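PDB 3GNE: VAL-1 from Chlorella virus, which cleaves alginate as a family 14 polysaccharide lyase, probably by beta-elimination, with modes of action that depend on pH. Local coordinates for residues A[48-53]-A[218-223]; A[133-138]-A[180-185]; A[172-177]-A[202-207]. All blocks are in the same frame, centred on the assembly; numbering follows the deposited sequence. Where two conformers were deposited one is given.

Contact 1 (A[48-53]-A[218-223])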
# COMPACT_ATOMS: atom_id res chain seq x y z
N SER A 48 -11.88 11.96 -9.73
CA SER A 48 -11.38 11.74 -8.37
C SER A 48 -9.92 11.27 -8.41
O SER A 48 -9.48 10.54 -9.30
CB SER A 48 -12.23 10.73 -7.59
OG SER A 48 -12.12 9.42 -8.16
N GLY A 49 -9.13 11.68 -7.41
CA GLY A 49 -7.75 11.19 -7.37
C GLY A 49 -7.14 11.64 -6.07
O GLY A 49 -7.57 11.24 -4.95
N THR A 50 -6.15 12.52 -6.22
CA THR A 50 -5.57 13.08 -4.98
C THR A 50 -6.42 14.31 -4.61
O THR A 50 -7.40 14.67 -5.28
CB THR A 50 -4.12 13.53 -5.18
OG1 THR A 50 -4.17 14.65 -6.11
CG2 THR A 50 -3.24 12.44 -5.77
N SER A 51 -6.03 15.01 -3.55
CA SER A 51 -6.78 16.21 -3.14
C SER A 51 -6.80 17.26 -4.23
O SER A 51 -7.65 18.13 -4.26
CB SER A 51 -6.17 16.76 -1.82
OG SER A 51 -4.79 17.11 -2.09
N ALA A 52 -5.84 17.20 -5.13
CA ALA A 52 -5.83 18.21 -6.18
C ALA A 52 -6.96 18.08 -7.15
O ALA A 52 -7.23 18.98 -7.94
CB ALA A 52 -4.53 18.00 -6.98
N ASN A 53 -7.60 16.89 -7.12
CA ASN A 53 -8.72 16.60 -8.04
C ASN A 53 -10.03 16.71 -7.29
O ASN A 53 -10.10 16.35 -6.12
CB ASN A 53 -8.51 15.18 -8.57
CG ASN A 53 -7.17 14.98 -9.24
OD1 ASN A 53 -6.85 15.67 -10.22
ND2 ASN A 53 -6.40 14.06 -8.73
N ASN A 218 -5.21 3.47 1.47
CA ASN A 218 -5.77 4.70 0.93
C ASN A 218 -5.73 4.59 -0.58
O ASN A 218 -4.71 4.80 -1.21
CB ASN A 218 -4.97 5.90 1.42
CG ASN A 218 -5.73 7.18 1.15
OD1 ASN A 218 -6.69 7.22 0.40
ND2 ASN A 218 -5.29 8.24 1.79
N THR A 219 -6.89 4.18 -1.15
CA THR A 219 -6.90 3.87 -2.58
C THR A 219 -7.55 5.02 -3.34
O THR A 219 -8.58 5.56 -2.96
CB THR A 219 -7.61 2.54 -2.84
OG1 THR A 219 -7.52 2.27 -4.26
CG2 THR A 219 -9.10 2.50 -2.47
N PHE A 220 -6.86 5.44 -4.40
CA PHE A 220 -7.27 6.60 -5.21
C PHE A 220 -6.45 6.61 -6.45
O PHE A 220 -5.35 5.99 -6.49
CB PHE A 220 -7.09 7.91 -4.40
CG PHE A 220 -5.67 8.13 -3.92
CD1 PHE A 220 -5.30 7.68 -2.64
CD2 PHE A 220 -4.71 8.78 -4.73
CE1 PHE A 220 -3.99 7.87 -2.21
CE2 PHE A 220 -3.42 8.97 -4.27
CZ PHE A 220 -3.06 8.51 -3.00
N PHE A 221 -6.91 7.35 -7.48
CA PHE A 221 -6.16 7.49 -8.70
C PHE A 221 -5.06 8.53 -8.60
O PHE A 221 -5.22 9.57 -7.98
CB PHE A 221 -7.10 7.95 -9.84
CG PHE A 221 -7.83 6.78 -10.50
CD1 PHE A 221 -7.49 6.44 -11.81
CD2 PHE A 221 -8.80 6.05 -9.82
CE1 PHE A 221 -8.08 5.34 -12.43
CE2 PHE A 221 -9.40 4.93 -10.43
CZ PHE A 221 -9.03 4.60 -11.74
N GLY A 222 -3.93 8.22 -9.27
CA GLY A 222 -2.90 9.22 -9.43
C GLY A 222 -1.96 9.31 -8.24
O GLY A 222 -1.83 8.43 -7.41
N GLY A 223 -1.27 10.40 -8.18
CA GLY A 223 -1.24 11.42 -9.22
C GLY A 223 -0.35 11.07 -10.39
O GLY A 223 0.33 10.04 -10.34
O HOH W 1 -9.67 8.21 -7.05
O HOH W 2 -4.71 12.17 -9.24

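Contact 2 (A[133-138]-A[180-185])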
# COMPACT_ATOMS: atom_id res chain seq x y z
N SER A 133 14.00 11.41 4.91
CA SER A 133 15.02 12.40 4.58
C SER A 133 16.25 12.18 5.45
O SER A 133 16.24 11.60 6.53
CB SER A 133 14.52 13.83 4.80
OG SER A 133 13.75 13.80 5.97
N ASP A 134 17.35 12.64 4.85
CA ASP A 134 18.63 12.68 5.55
C ASP A 134 19.02 11.30 6.00
O ASP A 134 19.51 11.15 7.14
CB ASP A 134 18.51 13.64 6.74
CG ASP A 134 17.87 14.93 6.26
OD1 ASP A 134 17.60 15.10 5.04
OD2 ASP A 134 17.58 15.83 7.05
N LEU A 135 18.82 10.29 5.19
CA LEU A 135 19.21 8.91 5.57
C LEU A 135 19.88 8.31 4.37
O LEU A 135 19.33 8.31 3.26
CB LEU A 135 17.97 8.13 5.95
CG LEU A 135 18.26 6.70 6.40
CD1 LEU A 135 19.23 6.67 7.58
CD2 LEU A 135 16.95 5.99 6.72
N LYS A 136 21.10 7.83 4.59
CA LYS A 136 21.88 7.29 3.47
C LYS A 136 21.14 6.15 2.79
O LYS A 136 20.48 5.31 3.44
CB LYS A 136 23.23 6.80 4.04
CG LYS A 136 24.13 6.22 2.93
CD LYS A 136 25.55 5.92 3.43
CE LYS A 136 26.36 5.28 2.29
NZ LYS A 136 25.46 5.06 1.10
N GLN A 137 21.25 6.06 1.48
CA GLN A 137 20.76 4.90 0.73
C GLN A 137 21.86 4.47 -0.22
O GLN A 137 22.66 5.33 -0.59
CB GLN A 137 19.52 5.24 -0.10
CG GLN A 137 18.35 5.70 0.84
CD GLN A 137 17.77 4.57 1.68
OE1 GLN A 137 18.07 3.37 1.57
NE2 GLN A 137 16.88 5.03 2.60
N LYS A 138 21.90 3.21 -0.61
CA LYS A 138 22.82 2.83 -1.67
C LYS A 138 22.13 2.49 -2.96
O LYS A 138 22.74 2.36 -4.01
CB LYS A 138 23.65 1.61 -1.21
CG LYS A 138 22.82 0.33 -1.06
CD LYS A 138 23.71 -0.78 -0.54
CE LYS A 138 23.20 -1.50 0.65
NZ LYS A 138 23.73 -2.84 0.94
N GLY A 180 24.03 1.17 16.43
CA GLY A 180 23.27 2.38 16.08
C GLY A 180 23.29 2.88 14.65
O GLY A 180 22.55 3.79 14.24
N ILE A 181 24.14 2.33 13.78
CA ILE A 181 24.19 2.74 12.39
C ILE A 181 23.25 1.89 11.57
O ILE A 181 23.34 0.66 11.64
CB ILE A 181 25.62 2.53 11.84
CG1 ILE A 181 26.74 2.91 12.81
CG2 ILE A 181 25.72 3.29 10.53
CD1 ILE A 181 27.39 4.24 12.48
N PRO A 182 22.37 2.45 10.78
CA PRO A 182 21.52 1.61 9.93
C PRO A 182 22.36 0.82 8.92
O PRO A 182 23.28 1.37 8.33
CB PRO A 182 20.64 2.61 9.17
CG PRO A 182 20.78 3.89 9.87
CD PRO A 182 22.10 3.88 10.60
N GLN A 183 22.01 -0.45 8.72
CA GLN A 183 22.91 -1.38 8.03
C GLN A 183 22.55 -1.62 6.57
O GLN A 183 23.09 -2.58 5.94
CB GLN A 183 22.97 -2.70 8.82
CG GLN A 183 23.63 -2.61 10.16
CD GLN A 183 25.08 -2.15 10.08
OE1 GLN A 183 25.46 -1.01 10.44
NE2 GLN A 183 25.90 -3.05 9.60
N LEU A 184 21.66 -0.85 5.93
CA LEU A 184 21.38 -1.00 4.48
C LEU A 184 21.06 -2.44 4.07
O LEU A 184 21.51 -2.97 3.06
CB LEU A 184 22.56 -0.39 3.68
CG LEU A 184 22.67 1.14 3.77
CD1 LEU A 184 24.03 1.63 3.29
CD2 LEU A 184 21.55 1.85 2.98
N ASP A 185 20.25 -3.07 4.92
CA ASP A 185 19.89 -4.48 4.74
C ASP A 185 18.38 -4.64 4.93
O ASP A 185 17.96 -5.77 5.13
CB ASP A 185 20.64 -5.38 5.70
CG ASP A 185 20.47 -5.04 7.16
OD1 ASP A 185 19.86 -3.99 7.50
OD2 ASP A 185 20.97 -5.84 7.98

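Contact 3 (A[172-177]-A[202-207])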
# COMPACT_ATOMS: atom_id res chain seq x y z
N THR A 172 7.52 -5.89 4.05
CA THR A 172 8.44 -4.84 4.49
C THR A 172 9.33 -5.41 5.57
O THR A 172 8.78 -5.94 6.54
CB THR A 172 7.67 -3.63 5.08
OG1 THR A 172 6.72 -3.18 4.12
CG2 THR A 172 8.63 -2.49 5.29
N LYS A 173 10.65 -5.32 5.45
CA LYS A 173 11.54 -5.83 6.50
C LYS A 173 12.52 -4.72 6.87
O LYS A 173 13.25 -4.21 6.01
CB LYS A 173 12.31 -7.05 5.99
CG LYS A 173 13.32 -7.56 7.04
CD LYS A 173 13.98 -8.85 6.56
CE LYS A 173 14.72 -9.42 7.78
NZ LYS A 173 15.97 -8.70 8.09
N MET A 174 12.49 -4.34 8.14
CA MET A 174 13.37 -3.27 8.58
C MET A 174 14.85 -3.65 8.38
O MET A 174 15.23 -4.80 8.49
CB MET A 174 13.16 -2.94 10.07
CG MET A 174 11.85 -2.21 10.35
SD MET A 174 11.79 -0.53 9.71
CE MET A 174 13.44 0.07 10.09
N ASN A 175 15.61 -2.58 8.11
CA ASN A 175 17.05 -2.79 8.25
C ASN A 175 17.41 -3.07 9.70
O ASN A 175 16.63 -2.78 10.65
CB ASN A 175 17.80 -1.53 7.84
CG ASN A 175 17.30 -0.28 8.59
OD1 ASN A 175 16.25 0.28 8.24
ND2 ASN A 175 18.04 0.14 9.65
N THR A 176 18.61 -3.62 9.88
CA THR A 176 19.17 -3.79 11.24
C THR A 176 20.00 -2.57 11.59
O THR A 176 20.20 -1.71 10.74
CB THR A 176 20.00 -5.04 11.40
OG1 THR A 176 21.11 -4.97 10.49
CG2 THR A 176 19.19 -6.26 10.98
N PHE A 177 20.47 -2.49 12.82
CA PHE A 177 21.34 -1.42 13.24
C PHE A 177 22.56 -2.09 13.88
O PHE A 177 22.51 -3.14 14.53
CB PHE A 177 20.72 -0.48 14.29
CG PHE A 177 19.47 0.15 13.66
CD1 PHE A 177 19.55 1.42 13.13
CD2 PHE A 177 18.29 -0.56 13.61
CE1 PHE A 177 18.43 1.99 12.54
CE2 PHE A 177 17.15 -0.00 13.02
CZ PHE A 177 17.26 1.27 12.49
N ILE A 202 17.86 -1.70 1.61
CA ILE A 202 17.14 -0.46 1.93
C ILE A 202 17.41 -0.00 3.34
O ILE A 202 17.46 -0.83 4.26
CB ILE A 202 15.62 -0.73 1.87
CG1 ILE A 202 15.20 -1.25 0.48
CG2 ILE A 202 14.86 0.52 2.24
CD1 ILE A 202 13.79 -1.77 0.44
N ASN A 203 17.62 1.28 3.56
CA ASN A 203 17.52 1.85 4.92
C ASN A 203 16.08 2.34 5.14
O ASN A 203 15.66 3.32 4.53
CB ASN A 203 18.52 2.96 5.15
CG ASN A 203 19.86 2.55 5.74
OD1 ASN A 203 20.78 3.39 5.70
ND2 ASN A 203 20.00 1.37 6.26
N TRP A 204 15.35 1.66 6.02
CA TRP A 204 13.98 2.09 6.30
C TRP A 204 13.89 3.11 7.40
O TRP A 204 12.91 3.88 7.43
CB TRP A 204 13.15 0.86 6.67
CG TRP A 204 12.69 0.04 5.51
CD1 TRP A 204 12.98 -1.25 5.22
CD2 TRP A 204 11.79 0.51 4.44
NE1 TRP A 204 12.35 -1.63 4.07
CE2 TRP A 204 11.62 -0.58 3.57
CE3 TRP A 204 11.16 1.72 4.19
CZ2 TRP A 204 10.82 -0.52 2.43
CZ3 TRP A 204 10.36 1.83 3.07
CH2 TRP A 204 10.21 0.72 2.22
N SER A 205 14.86 3.19 8.33
CA SER A 205 14.78 4.23 9.34
C SER A 205 16.19 4.47 9.87
O SER A 205 17.09 3.69 9.71
CB SER A 205 13.82 3.91 10.52
OG SER A 205 14.47 3.03 11.45
N ARG A 206 16.25 5.63 10.57
CA ARG A 206 17.56 6.05 11.09
C ARG A 206 17.89 5.56 12.49
O ARG A 206 19.03 5.77 12.93
CB ARG A 206 17.57 7.59 11.05
CG ARG A 206 16.70 8.15 12.18
CD ARG A 206 17.22 9.52 12.56
NE ARG A 206 17.50 10.39 11.44
CZ ARG A 206 18.59 11.07 11.12
NH1 ARG A 206 19.72 11.06 11.85
NH2 ARG A 206 18.56 11.80 10.02
N SER A 207 16.95 4.93 13.19
CA SER A 207 17.28 4.53 14.55
C SER A 207 16.31 3.43 14.98
O SER A 207 15.23 3.25 14.43
CB SER A 207 17.27 5.79 15.43
OG SER A 207 16.02 6.42 15.39

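Contact 1 (A[48-53]-A[218-223])
Phe220, near the end of strand 212-221, meets the backbone of Gly49 with its CB, 3.4 Å from Gly49 O. With CG between the backbone N and the carbonyl carbon (chi1 58°), its ring reaches Thr50, CE2 lying 3.8 Å from Thr50 CG2; the two side chains meet at an oblique angle. A citrate and a glycerol, probably from the crystallisation liquor, lie close to this ring. At Phe221 the side chain turns from the contact beyond CB, and its ring enters edge-to-face pairs with Tyr44 and Trp119. This strand belongs to one of the two large antiparallel sheets of what is consistent with a concanavalin-like beta-sandwich, and 48-53 is part of the loop leading into the adjacent strand 59-63. Two waters join the segments. Water 1 accepts from Phe221 N (2.9 Å) and donates to the hydroxyl Ser48 OG, also bonded to Asp45 O. Water 2 links backbone atoms, donating to Phe221 O (2.9 Å) and taking a weak bond from Thr50 N. Between these bridges Gly49 CA, with no CB to run into that oxygen, comes to 3.1 Å from Phe221 O. Past Gly222, a cis peptide leads into Gly223, whose N lies 3.7 Å from Thr50 CG2. The torsion that sets Thr50 OG1 to accept from Ala52 N, an ST turn, places this methyl against 218-223; Asn53 N to Thr50 O closes a type I turn.

Contact 2 (A[133-138]-A[180-185])
The flat carboxamide of Gln137 meets Leu184 through its oxygen end, OE1 standing 4.1 Å from Leu184 CD2, and the two side chains pass at a slant. Its chain leaves CA away from 180-185 and folds back at chi2 (-70°), which brings the amide to the contact; NE2 donates to Asn203 O and OE1 is also bonded outside the contact, which together would limit rotation of the group. The pyrrolidine ring of Pro182 is touched at its CG corner, 3.9 Å from Leu135 CD1, while Phe177 and Asn203 pack against the same proline. Leu135 reaches it because CG is anti to the backbone N (chi1 -179°), carrying a methyl across to the ring. Pro182 ends the second strand of the small hairpin 177-178/181-182, and the loop between strands 125-130 and 149-151 lies against this proline and the residues that follow it, in a contact at the protein surface. Leu184 is the main apolar piece: its CD2 sits 3.7 Å from Lys136 O and also against the CA of Gln137. Lys138 runs past Leu184 in the opposite direction, and its methylene CE presses on Leu184 CB at 3.3 Å, tighter than usual van der Waals contact. A bend at chi3 lets NZ turn to the backbone, where it donates to Leu184 O at 3.1 Å, in the carbonyl plane and on a lone pair, with a C=O...N angle of 145°.

Contact 3 (A[172-177]-A[202-207])
Hydrogen bonding across the contact centres on Asn175 OD1, which accepts from two successive backbone amides, Trp204 N at 2.8 Å and Ser205 N at 3.2 Å. The first donor stands well above the carbonyl plane of the amide, 39° out of it, while the second is tilted only 17°. Asn175 is set for this by a CG lodged between backbone N and carbonyl carbon (chi1 53°), and its ND2 donates nearly straight to Thr176 O, at 3.0 Å, though from above that carbonyl's plane, so both ends of the carboxamide are held. That ND2 also lies above one face of the Phe177 ring, displaced toward the rim.

Aromatic contacts make up much of the rest. Thr172 CG2 lies over one face of the Trp204 indole in a CH-pi contact, 4.2 Å from the centroid of the five-membered ring, and Ile202 CG2 covers the opposite face, over its centre. In the conformer described, one of two, Met174 SD adds an oblique Met-aromatic contact. Lys173 O is at the indole edge, 3.1 Å from CD1, while NE1 donates to Glu187 O instead. The Phe177 ring receives Ser205 OG at its edge, in plane, with CZ 3.5 Å away, and its CE1 lies 3.4 Å from Ser207 N. Ser205 OG is itself hydrogen-bonded to Leu210 O, whereas Ser205 O is buried without a partner in the model.

Apolar packing, in that same conformer, sets Met174 CE 3.5 Å from Trp204 CB.

The contact thus joins the exit of strand 166-173 to the loop after strand 195-202. Strand 186-192 pairs with both of these strands, and Ile98 of strand 91-99, in the other large sheet, packs against Met174, Trp204 and Ser205.

In the fold
Contacts 2 and 3 lie together, their centres 7 Å apart, whereas contact 1 is about 29 Å from contact 3 between centres, on the opposite side of the chain's centre. Contact 3 is buried and combines direct hydrogen bonds to one asparagine oxygen with a sandwiched indole. Contact 2, at the surface, depends on leucine packing and a single lysine bond. Contact 1 is partly buried and bridged by water. Segments 172-177 and 180-185 both contribute to the small hairpin 177-178/181-182, where Asp185 OD2 probably bonds Thr176 OG1, so contacts 2 and 3 form a continuous patch. Along the chain both are nested within the long loop closed by contact 1.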